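Local coordinates for protein soluble lytic transglycosylase B3 (Pseudomonas aeruginosa, PDB 5ANZ) that probably cleaves bacterial peptidoglycan as a lytic transglycosylase in cell-wall turnover, and binds a calcium ion, at residues 214-218 against 240-244; 130-136 against 243-249. All blocks are in the same frame, centred on the assembly; numbering follows the deposited sequence. Where two conformers were deposited one is given.

Both contacts use the C-terminal end of helix 231-244 and share Lys243 and Ala244. Their centres are about 10 Å apart. Contact 1 joins this helix end to the chain that leaves helix 209-215 and runs to the calcium site. Contact 2 joins the same helix end and the turn after it to the link between helices 120-130 and 134-145. They touch at several points: Tyr130 OH is 3.3 Å from Val217 CG1, and Leu242 O is 3.1 Å from Trp247 N, probably hydrogen-bonded. Calcium is bound directly in contact 1 by Asp218, while the nearest atom of the Tyr130 side chain is about 11 Å from the ion. Tyr241 of contact 1 adjoins residues of the N-acetyl-D-glucosamine site.

Contact 1: residues 214-218 against 240-244; sequences QYAVD and NYLKA. With CA (calcium ion), chain B.
Asn240 ND2 has two partners. It donates to Tyr215 O at 2.8 Å, in a nearly straight bond (165°), and to water 1 at 3.0 Å from ND2. The carbonyl lies close to the amide plane of Asn240, but the nitrogen sits 23° off the carbonyl plane of Tyr215. The same water donates to Gln214 O, so the side chain of Asn240 holds one carbonyl directly and the preceding one through the water, where helix 209-215 ends. CG of Asn240 stands anti to its own backbone N (chi1 -171°), which carries the amide across to this helix end. Val217 CG2 packs beside the stem of the amide, 3.7 Å from Asn240 CB.

The segment 214-218 leads into an EF-hand-like calcium loop within the lysozyme-related transglycosylase domain. Asp218 opens this loop, and its OD1 binds the calcium ion at 2.4 Å. Asp220, Asp222, Lys224 O and Asp233 add further ligands, together with water 2. Asp233 is on helix 231-244, the helix that carries Asn240, so metal and amide both join this helix to the segment 214-218.

Next to the amide bond, the rings of Tyr215 and Tyr241 form a T-shaped pair. The edge of Tyr241 is directed at the face of Tyr215, and the centroids are 5.2 Å apart. Ala244 CB, one helical turn on from Asn240, meets Tyr215 CE1 at 3.4 Å. Tyr241 also lies beside Thr211 and Tyr326, residues known to contact N-acetyl-D-glucosamine in this protein, though no sugar is bound here. Its OH is hydrogen-bonded to Lys325 O.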
ATOM      1  N   GLN A 214       8.824  -1.718  16.024  1.00 21.79           N
ATOM      2  CA  GLN A 214      10.130  -1.451  15.438  0.52 25.62           C
ATOM      3  C   GLN A 214      10.291  -0.015  14.969  1.00 27.48           C
ATOM      4  O   GLN A 214      11.387   0.529  15.027  1.00 26.98           O
ATOM      5  CB  GLN A 214      10.416  -2.393  14.266  0.52 29.68           C
ATOM      6  CG  GLN A 214      11.787  -2.143  13.649  0.52 36.66           C
ATOM      7  CD  GLN A 214      12.236  -3.244  12.708  0.52 44.05           C
ATOM      8  OE1 GLN A 214      11.557  -4.259  12.547  0.52 41.58           O
ATOM      9  NE2 GLN A 214      13.394  -3.046  12.082  0.52 42.77           N
ATOM     10  N   TYR A 215       9.208   0.618  14.521  1.00 20.45           N
ATOM     11  CA  TYR A 215       9.372   1.930  13.875  1.00 24.20           C
ATOM     12  C   TYR A 215       8.611   3.100  14.486  1.00 26.46           C
ATOM     13  O   TYR A 215       8.881   4.237  14.137  1.00 25.23           O
ATOM     14  CB  TYR A 215       8.981   1.843  12.392  1.00 21.61           C
ATOM     15  CG  TYR A 215       9.850   0.879  11.640  1.00 23.19           C
ATOM     16  CD1 TYR A 215      11.119   1.252  11.230  1.00 23.38           C
ATOM     17  CD2 TYR A 215       9.411  -0.410  11.363  1.00 25.22           C
ATOM     18  CE1 TYR A 215      11.943   0.350  10.544  1.00 23.90           C
ATOM     19  CE2 TYR A 215      10.219  -1.310  10.684  1.00 31.45           C
ATOM     20  CZ  TYR A 215      11.476  -0.917  10.271  1.00 29.07           C
ATOM     21  OH  TYR A 215      12.276  -1.817   9.605  1.00 29.84           O
ATOM     22  N   ALA A 216       7.673   2.849  15.387  1.00 21.11           N
ATOM     23  CA  ALA A 216       7.015   3.979  16.025  1.00 20.48           C
ATOM     24  C   ALA A 216       8.005   4.803  16.855  1.00 23.75           C
ATOM     25  O   ALA A 216       9.005   4.292  17.398  1.00 26.14           O
ATOM     26  CB  ALA A 216       5.847   3.515  16.893  1.00 18.37           C
ATOM     27  N   VAL A 217       7.707   6.091  16.928  1.00 22.39           N
ATOM     28  CA  VAL A 217       8.543   7.100  17.546  1.00 21.53           C
ATOM     29  C   VAL A 217       7.799   7.860  18.630  1.00 26.78           C
ATOM     30  O   VAL A 217       6.617   8.151  18.463  1.00 25.47           O
ATOM     31  CB  VAL A 217       9.022   8.114  16.477  1.00 28.88           C
ATOM     32  CG1 VAL A 217       9.698   9.303  17.125  1.00 38.04           C
ATOM     33  CG2 VAL A 217       9.936   7.421  15.467  1.00 33.50           C
ATOM     34  N   ASP A 218       8.484   8.195  19.723  1.00 25.09           N
ATOM     35  CA  ASP A 218       7.963   9.148  20.701  1.00 24.07           C
ATOM     36  C   ASP A 218       8.522  10.537  20.403  1.00 26.45           C
ATOM     37  O   ASP A 218       9.645  10.878  20.824  1.00 30.05           O
ATOM     38  CB  ASP A 218       8.332   8.713  22.128  1.00 26.02           C
ATOM     39  CG  ASP A 218       7.901   9.720  23.176  1.00 30.22           C
ATOM     40  OD1 ASP A 218       7.038  10.575  22.871  1.00 28.22           O
ATOM     41  OD2 ASP A 218       8.422   9.653  24.314  1.00 30.90           O
ATOM     42  N   ASN A 240       9.872   8.055  10.102  1.00 17.34           N
ATOM     43  CA  ASN A 240      10.872   7.063  10.481  1.00 18.50           C
ATOM     44  C   ASN A 240      10.758   5.795   9.609  1.00 19.08           C
ATOM     45  O   ASN A 240      11.762   5.216   9.166  1.00 20.76           O
ATOM     46  CB  ASN A 240      10.706   6.720  11.966  1.00 18.28           C
ATOM     47  CG  ASN A 240      11.833   5.880  12.488  1.00 21.88           C
ATOM     48  OD1 ASN A 240      12.992   6.185  12.258  1.00 22.90           O
ATOM     49  ND2 ASN A 240      11.503   4.810  13.191  1.00 27.70           N
ATOM     50  N   TYR A 241       9.531   5.365   9.354  1.00 18.07           N
ATOM     51  CA  TYR A 241       9.283   4.175   8.540  1.00 16.78           C
ATOM     52  C   TYR A 241       9.652   4.444   7.070  1.00 21.25           C
ATOM     53  O   TYR A 241      10.289   3.606   6.417  1.00 20.90           O
ATOM     54  CB  TYR A 241       7.814   3.730   8.672  1.00 20.19           C
ATOM     55  CG  TYR A 241       7.482   2.409   7.993  1.00 22.22           C
ATOM     56  CD1 TYR A 241       7.168   2.352   6.644  1.00 30.75           C
ATOM     57  CD2 TYR A 241       7.477   1.223   8.713  1.00 34.08           C
ATOM     58  CE1 TYR A 241       6.861   1.147   6.032  1.00 34.20           C
ATOM     59  CE2 TYR A 241       7.177   0.019   8.107  1.00 35.35           C
ATOM     60  CZ  TYR A 241       6.865  -0.014   6.773  1.00 33.31           C
ATOM     61  OH  TYR A 241       6.555  -1.217   6.177  1.00 33.16           O
ATOM     62  N   LEU A 242       9.289   5.615   6.552  1.00 20.16           N
ATOM     63  CA  LEU A 242       9.700   5.947   5.183  1.00 16.87           C
ATOM     64  C   LEU A 242      11.218   6.009   5.044  1.00 18.36           C
ATOM     65  O   LEU A 242      11.779   5.586   4.023  1.00 20.10           O
ATOM     66  CB  LEU A 242       9.090   7.281   4.735  1.00 17.60           C
ATOM     67  CG  LEU A 242       7.601   7.208   4.398  1.00 24.24           C
ATOM     68  CD1 LEU A 242       7.066   8.639   4.183  1.00 26.38           C
ATOM     69  CD2 LEU A 242       7.321   6.327   3.149  1.00 25.10           C
ATOM     70  N   LYS A 243      11.893   6.547   6.055  1.00 17.45           N
ATOM     71  CA  LYS A 243      13.335   6.681   5.972  1.00 20.01           C
ATOM     72  C   LYS A 243      13.965   5.293   6.021  1.00 23.18           C
ATOM     73  O   LYS A 243      14.903   5.014   5.265  1.00 23.50           O
ATOM     74  CB  LYS A 243      13.881   7.581   7.094  1.00 19.40           C
ATOM     75  CG  LYS A 243      15.402   7.806   7.073  1.00 25.42           C
ATOM     76  CD  LYS A 243      15.835   8.618   5.824  1.00 27.94           C
ATOM     77  CE  LYS A 243      17.365   8.805   5.767  1.00 39.91           C
ATOM     78  NZ  LYS A 243      17.894   9.723   6.825  1.00 36.37           N
ATOM     79  N   ALA A 244      13.450   4.428   6.900  1.00 21.12           N
ATOM     80  CA  ALA A 244      13.962   3.053   7.001  1.00 22.04           C
ATOM     81  C   ALA A 244      13.736   2.308   5.689  1.00 23.87           C
ATOM     82  O   ALA A 244      14.495   1.395   5.342  1.00 26.88           O
ATOM     83  CB  ALA A 244      13.288   2.308   8.153  1.00 23.50           C
TER
HETATM   84 CA    CA B 501       4.692  10.675  22.757  1.00 24.74          CA
HETATM   85  O   HOH W   1      12.878   2.167  13.838  1.00 39.19           O
HETATM   86  O   HOH W   2       2.450  11.036  23.415  1.00 26.80           O

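Contact 2: residues 130-136 against 243-249; sequences YAVDADA and KASGWIA
With chi1 of -162° the indole of Trp247 points away from its own backbone N and reaches the segment 130-136. Asp133 has CG beside its own N, and its carboxylate reaches the indole edge. Asp133 OD2 accepts from Trp247 NE1 at 2.8 Å, with an N-H...O angle of 169°. The oxygen lies in the ring plane and offers its anti lone pair. The carboxylate itself is turned 65° from the ring. Gly250 N is a second donor to OD2, so this oxygen holds both the indole and the chain beyond Ala249.

Val132 CG1 sits over one face of the indole in a CH-pi contact, 4.0 Å from the centroid of the five-membered ring. Ala136 CB touches the far end of the ring system, 3.5 Å from Trp247 CZ2. Bond, face and benzo end together fix how the indole is rotated. Beyond it, Ile323 and Asn319 of helix 318-324 also touch the tryptophan.

The other branch of Val132, CG2, packs against Lys243 CB. The lysine chain curls along the carbonyl of Tyr130. Its NZ makes a weak hydrogen bond to Tyr130 O at 3.3 Å. Near Ala249, water 3 donates to Ala131 O and Trp247 O and accepts from Ala249 N, joining the two backbones. Ala249 CB also packs at 3.4 Å from Ala131 O.

Gly246, with positive phi, ends helix 231-244 in a Schellman motif and turns the chain toward Trp247. The tryptophan then packs this helix end against the link between helices 120-130 and 134-145, within the largely helical, lysozyme-like transglycosylase domain.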
ATOM      1  N   TYR A 130      14.499  13.438  10.101  1.00 31.76           N
ATOM      2  CA  TYR A 130      14.485  12.141   9.430  1.00 28.31           C
ATOM      3  C   TYR A 130      14.874  12.247   7.961  1.00 29.16           C
ATOM      4  O   TYR A 130      15.038  11.233   7.297  1.00 32.88           O
ATOM      5  CB  TYR A 130      13.106  11.480   9.560  1.00 26.58           C
ATOM      6  CG  TYR A 130      12.778  11.149  10.995  1.00 27.59           C
ATOM      7  CD1 TYR A 130      13.285  10.002  11.590  1.00 34.42           C
ATOM      8  CD2 TYR A 130      12.002  12.005  11.771  1.00 28.73           C
ATOM      9  CE1 TYR A 130      13.019   9.707  12.907  1.00 31.04           C
ATOM     10  CE2 TYR A 130      11.729  11.718  13.097  1.00 30.43           C
ATOM     11  CZ  TYR A 130      12.238  10.563  13.656  1.00 30.72           C
ATOM     12  OH  TYR A 130      11.996  10.258  14.975  1.00 28.93           O
ATOM     13  N   ALA A 131      15.049  13.469   7.468  1.00 29.11           N
ATOM     14  CA  ALA A 131      15.320  13.677   6.047  1.00 23.05           C
ATOM     15  C   ALA A 131      14.231  12.999   5.207  1.00 25.22           C
ATOM     16  O   ALA A 131      14.517  12.195   4.295  1.00 25.71           O
ATOM     17  CB  ALA A 131      16.688  13.157   5.666  1.00 26.05           C
ATOM     18  N   VAL A 132      12.985  13.348   5.509  1.00 22.18           N
ATOM     19  CA  VAL A 132      11.844  12.875   4.733  1.00 21.83           C
ATOM     20  C   VAL A 132      10.942  14.069   4.444  1.00 22.63           C
ATOM     21  O   VAL A 132      10.635  14.842   5.345  1.00 24.86           O
ATOM     22  CB  VAL A 132      11.036  11.790   5.465  1.00 19.19           C
ATOM     23  CG1 VAL A 132       9.829  11.386   4.642  1.00 22.15           C
ATOM     24  CG2 VAL A 132      11.927  10.564   5.731  1.00 21.15           C
ATOM     25  N   ASP A 133      10.528  14.201   3.189  1.00 20.95           N
ATOM     26  CA  ASP A 133       9.715  15.333   2.762  1.00 21.59           C
ATOM     27  C   ASP A 133       8.364  15.358   3.457  1.00 22.67           C
ATOM     28  O   ASP A 133       7.668  14.344   3.508  1.00 22.08           O
ATOM     29  CB  ASP A 133       9.529  15.300   1.245  1.00 19.52           C
ATOM     30  CG  ASP A 133      10.852  15.428   0.512  1.00 29.61           C
ATOM     31  OD1 ASP A 133      11.299  16.568   0.294  1.00 33.17           O
ATOM     32  OD2 ASP A 133      11.474  14.398   0.198  1.00 29.08           O
ATOM     33  N   ALA A 134       7.999  16.530   3.967  1.00 20.63           N
ATOM     34  CA  ALA A 134       6.746  16.697   4.691  1.00 21.66           C
ATOM     35  C   ALA A 134       5.557  16.312   3.825  1.00 18.45           C
ATOM     36  O   ALA A 134       4.583  15.754   4.329  1.00 18.80           O
ATOM     37  CB  ALA A 134       6.592  18.132   5.170  1.00 20.92           C
ATOM     38  N   ASP A 135       5.626  16.632   2.531  1.00 19.80           N
ATOM     39  CA  ASP A 135       4.473  16.401   1.665  1.00 17.60           C
ATOM     40  C   ASP A 135       4.211  14.915   1.523  1.00 18.61           C
ATOM     41  O   ASP A 135       3.059  14.482   1.444  1.00 18.10           O
ATOM     42  CB  ASP A 135       4.666  17.027   0.284  1.00 21.06           C
ATOM     43  CG  ASP A 135       4.593  18.554   0.304  1.00 38.39           C
ATOM     44  OD1 ASP A 135       4.160  19.142   1.324  1.00 38.00           O
ATOM     45  OD2 ASP A 135       4.961  19.163  -0.726  1.00 41.42           O
ATOM     46  N   ALA A 136       5.278  14.116   1.517  1.00 17.98           N
ATOM     47  CA  ALA A 136       5.125  12.667   1.425  1.00 17.32           C
ATOM     48  C   ALA A 136       4.582  12.079   2.732  1.00 16.49           C
ATOM     49  O   ALA A 136       3.700  11.231   2.692  1.00 18.69           O
ATOM     50  CB  ALA A 136       6.444  12.001   1.065  1.00 19.76           C
ATOM     51  N   LYS A 243      11.893   6.547   6.055  1.00 17.45           N
ATOM     52  CA  LYS A 243      13.335   6.681   5.972  1.00 20.01           C
ATOM     53  C   LYS A 243      13.965   5.293   6.021  1.00 23.18           C
ATOM     54  O   LYS A 243      14.903   5.014   5.265  1.00 23.50           O
ATOM     55  CB  LYS A 243      13.881   7.581   7.094  1.00 19.40           C
ATOM     56  CG  LYS A 243      15.402   7.806   7.073  1.00 25.42           C
ATOM     57  CD  LYS A 243      15.835   8.618   5.824  1.00 27.94           C
ATOM     58  CE  LYS A 243      17.365   8.805   5.767  1.00 39.91           C
ATOM     59  NZ  LYS A 243      17.894   9.723   6.825  1.00 36.37           N
ATOM     60  N   ALA A 244      13.450   4.428   6.900  1.00 21.12           N
ATOM     61  CA  ALA A 244      13.962   3.053   7.001  1.00 22.04           C
ATOM     62  C   ALA A 244      13.736   2.308   5.689  1.00 23.87           C
ATOM     63  O   ALA A 244      14.495   1.395   5.342  1.00 26.88           O
ATOM     64  CB  ALA A 244      13.288   2.308   8.153  1.00 23.50           C
ATOM     65  N   SER A 245      12.696   2.715   4.961  1.00 22.80           N
ATOM     66  CA  SER A 245      12.315   2.099   3.690  1.00 21.50           C
ATOM     67  C   SER A 245      13.077   2.674   2.507  1.00 22.56           C
ATOM     68  O   SER A 245      12.850   2.247   1.368  1.00 24.45           O
ATOM     69  CB  SER A 245      10.804   2.264   3.445  1.00 25.44           C
ATOM     70  OG  SER A 245      10.033   1.589   4.441  1.00 25.11           O
ATOM     71  N   GLY A 246      13.961   3.642   2.767  1.00 24.34           N
ATOM     72  CA  GLY A 246      14.906   4.120   1.764  1.00 24.70           C
ATOM     73  C   GLY A 246      14.666   5.515   1.195  1.00 22.48           C
ATOM     74  O   GLY A 246      15.329   5.917   0.232  1.00 22.81           O
ATOM     75  N   TRP A 247      13.746   6.272   1.786  1.00 22.48           N
ATOM     76  CA  TRP A 247      13.475   7.626   1.300  1.00 18.28           C
ATOM     77  C   TRP A 247      14.701   8.497   1.149  1.00 20.60           C
ATOM     78  O   TRP A 247      15.523   8.623   2.073  1.00 25.90           O
ATOM     79  CB  TRP A 247      12.502   8.358   2.248  1.00 19.25           C
ATOM     80  CG  TRP A 247      11.869   9.545   1.574  1.00 20.10           C
ATOM     81  CD1 TRP A 247      12.283  10.855   1.623  1.00 21.40           C
ATOM     82  CD2 TRP A 247      10.726   9.516   0.725  1.00 19.12           C
ATOM     83  NE1 TRP A 247      11.445  11.641   0.853  1.00 22.70           N
ATOM     84  CE2 TRP A 247      10.483  10.838   0.292  1.00 19.62           C
ATOM     85  CE3 TRP A 247       9.878   8.497   0.278  1.00 22.51           C
ATOM     86  CZ2 TRP A 247       9.434  11.163  -0.561  1.00 21.37           C
ATOM     87  CZ3 TRP A 247       8.829   8.821  -0.557  1.00 22.67           C
ATOM     88  CH2 TRP A 247       8.618  10.145  -0.975  1.00 24.54           C
ATOM     89  N   ILE A 248      14.822   9.117  -0.022  1.00 19.88           N
ATOM     90  CA  ILE A 248      15.837  10.130  -0.252  1.00 23.31           C
ATOM     91  C   ILE A 248      15.156  11.483  -0.339  1.00 25.11           C
ATOM     92  O   ILE A 248      14.399  11.734  -1.273  1.00 21.30           O
ATOM     93  CB  ILE A 248      16.613   9.866  -1.528  1.00 29.24           C
ATOM     94  CG1 ILE A 248      17.288   8.494  -1.459  1.00 33.70           C
ATOM     95  CG2 ILE A 248      17.622  10.978  -1.755  1.00 28.88           C
ATOM     96  CD1 ILE A 248      17.621   7.914  -2.828  1.00 38.78           C
ATOM     97  N   ALA A 249      15.427  12.345   0.632  1.00 24.17           N
ATOM     98  CA  ALA A 249      14.788  13.657   0.697  1.00 28.92           C
ATOM     99  C   ALA A 249      14.970  14.456  -0.590  1.00 23.39           C
ATOM    100  O   ALA A 249      16.095  14.608  -1.097  1.00 25.22           O
ATOM    101  CB  ALA A 249      15.335  14.448   1.878  1.00 28.19           C
TER
HETATM  102  O   HOH W   3      16.567  10.946   3.060  1.00 26.46           O